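Local coordinates for protein regulator of nonsense transcripts 2 (Homo sapiens, PDB 4CEK) that takes part in nonsense-mediated mRNA decay, here as its second MIF4G domain, an all-helical module that probably serves as a structural scaffold within the factor, at residues Gln280-Lys285 with Thr296-Ala301. Residues are numbered along the deposited sequence; the frame is centred on the assembly and turned at random.
Sequences QMMRKK and TMVENA
Lys-285 reaches across from helix 268-287 to Glu-299 on helix 292-305 and closes the contact with a salt bridge. Its CB points toward the facing helix; with CG between the backbone N and the carbonyl carbon (chi1 53°) and a bend at the second torsion, the chain is carried across to Glu-299. Beyond it, CD and CE run past Glu-299 at about a right angle, each 3.6 Å from Glu-299 OE2. At the tip, NZ donates to the anti lone pair of Glu-299 OE2 at 2.7 Å. A methionine in its place would probably leave the Glu-299 carboxylate without this charged mate and freer to turn. One turn back, Met-282 bends at its second and third torsions, bringing SD to 4.1 Å from Glu-299 CA. Deeper in, Val-298 CG1 fits against Met-281, 3.8 Å from its CE and 3.7 Å from its carbonyl O. The two segments, on the last two helices of the chain, run nearly antiparallel at 156°, with axes 9.7 Å apart, in a helical-hairpin array of the MIF4G type. Helix 247-266 lies against the buried side, where Leu-257 touches Met-281 and Ile-250 touches Val-298, while Phe-245 from the preceding loop packs on both.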
loop_
_atom_site.group_PDB
_atom_site.type_symbol
_atom_site.label_atom_id
_atom_site.label_comp_id
_atom_site.label_asym_id
_atom_site.label_seq_id
_atom_site.Cartn_x
_atom_site.Cartn_y
_atom_site.Cartn_z
ATOM N N GLN A 280 4.625 -22.690 7.230
ATOM C CA GLN A 280 4.850 -23.284 5.895
ATOM C C GLN A 280 6.055 -22.703 5.170
ATOM O O GLN A 280 6.693 -23.396 4.370
ATOM C CB GLN A 280 3.654 -23.111 4.974
ATOM C CG GLN A 280 2.423 -23.908 5.363
ATOM C CD GLN A 280 1.236 -23.578 4.460
ATOM O OE1 GLN A 280 1.415 -23.096 3.328
ATOM N NE2 GLN A 280 0.024 -23.822 4.958
ATOM N N MET A 281 6.344 -21.419 5.390
ATOM C CA MET A 281 7.549 -20.805 4.786
ATOM C C MET A 281 8.812 -21.388 5.383
ATOM O O MET A 281 9.729 -21.666 4.656
ATOM C CB MET A 281 7.605 -19.325 5.008
ATOM C CG MET A 281 6.533 -18.549 4.317
ATOM S SD MET A 281 6.621 -16.782 4.743
ATOM C CE MET A 281 8.269 -16.296 4.230
ATOM N N MET A 282 8.840 -21.548 6.707
ATOM C CA MET A 282 9.971 -22.150 7.406
ATOM C C MET A 282 10.155 -23.611 7.007
ATOM O O MET A 282 11.261 -24.017 6.637
ATOM C CB MET A 282 9.809 -22.022 8.908
ATOM C CG MET A 282 10.080 -20.603 9.378
ATOM S SD MET A 282 11.785 -19.994 9.228
ATOM C CE MET A 282 12.325 -20.405 10.892
ATOM N N ARG A 283 9.069 -24.379 7.010
ATOM C CA ARG A 283 9.135 -25.747 6.479
ATOM C C ARG A 283 9.704 -25.794 5.054
ATOM O O ARG A 283 10.486 -26.684 4.739
ATOM C CB ARG A 283 7.771 -26.447 6.564
ATOM C CG ARG A 283 7.371 -26.812 7.992
ATOM C CD ARG A 283 6.039 -27.560 8.037
ATOM N NE ARG A 283 5.907 -28.434 9.213
ATOM C CZ ARG A 283 5.498 -28.045 10.428
ATOM N NH1 ARG A 283 5.185 -26.773 10.679
ATOM N NH2 ARG A 283 5.405 -28.943 11.413
ATOM N N LYS A 284 9.351 -24.819 4.218
ATOM C CA LYS A 284 9.778 -24.793 2.807
ATOM C C LYS A 284 11.223 -24.401 2.575
ATOM O O LYS A 284 11.774 -24.798 1.582
ATOM C CB LYS A 284 8.938 -23.789 2.006
ATOM C CG LYS A 284 7.583 -24.271 1.506
ATOM C CD LYS A 284 6.984 -23.255 0.526
ATOM C CE LYS A 284 5.509 -23.505 0.268
ATOM N NZ LYS A 284 5.270 -24.756 -0.509
ATOM N N LYS A 285 11.824 -23.549 3.416
ATOM C CA LYS A 285 13.252 -23.188 3.219
ATOM C C LYS A 285 14.174 -24.425 3.280
ATOM O O LYS A 285 14.998 -24.603 2.388
ATOM C CB LYS A 285 13.741 -22.078 4.183
ATOM C CG LYS A 285 13.482 -22.342 5.655
ATOM C CD LYS A 285 14.662 -22.085 6.559
ATOM C CE LYS A 285 14.390 -22.660 7.941
ATOM N NZ LYS A 285 15.580 -22.546 8.826
ATOM N N THR A 296 18.020 -17.374 4.544
ATOM C CA THR A 296 18.249 -16.369 5.575
ATOM C C THR A 296 17.153 -15.271 5.548
ATOM O O THR A 296 16.593 -14.902 6.613
ATOM C CB THR A 296 19.663 -15.766 5.357
ATOM O OG1 THR A 296 20.649 -16.813 5.490
ATOM C CG2 THR A 296 19.923 -14.637 6.286
ATOM N N MET A 297 16.825 -14.784 4.342
ATOM C CA MET A 297 15.634 -13.901 4.133
ATOM C C MET A 297 14.339 -14.427 4.769
ATOM O O MET A 297 13.734 -13.758 5.584
ATOM C CB MET A 297 15.397 -13.660 2.642
ATOM C CG MET A 297 14.712 -12.336 2.291
ATOM S SD MET A 297 14.491 -12.145 0.496
ATOM C CE MET A 297 16.179 -11.804 -0.027
ATOM N N VAL A 298 13.931 -15.641 4.448
ATOM C CA VAL A 298 12.741 -16.221 5.052
ATOM C C VAL A 298 12.841 -16.272 6.596
ATOM O O VAL A 298 11.900 -15.882 7.307
ATOM C CB VAL A 298 12.499 -17.656 4.492
ATOM C CG1 VAL A 298 11.347 -18.352 5.234
ATOM C CG2 VAL A 298 12.246 -17.632 2.959
ATOM N N GLU A 299 13.977 -16.750 7.120
ATOM C CA GLU A 299 14.214 -16.754 8.582
ATOM C C GLU A 299 14.022 -15.388 9.219
ATOM O O GLU A 299 13.313 -15.248 10.209
ATOM C CB GLU A 299 15.628 -17.277 8.893
ATOM C CG GLU A 299 15.727 -18.764 8.615
ATOM C CD GLU A 299 17.135 -19.297 8.526
ATOM O OE1 GLU A 299 18.095 -18.537 8.576
ATOM O OE2 GLU A 299 17.278 -20.521 8.415
ATOM N N ASN A 300 14.635 -14.379 8.629
ATOM C CA ASN A 300 14.532 -13.036 9.171
ATOM C C ASN A 300 13.090 -12.485 9.198
ATOM O O ASN A 300 12.664 -11.949 10.225
ATOM C CB ASN A 300 15.499 -12.123 8.449
ATOM C CG ASN A 300 16.936 -12.406 8.831
ATOM O OD1 ASN A 300 17.199 -13.155 9.801
ATOM N ND2 ASN A 300 17.882 -11.845 8.065
ATOM N N ALA A 301 12.321 -12.723 8.127
ATOM C CA ALA A 301 10.913 -12.322 8.104
ATOM C C ALA A 301 10.132 -13.084 9.137
ATOM O O ALA A 301 9.275 -12.504 9.819
ATOM C CB ALA A 301 10.285 -12.512 6.724
#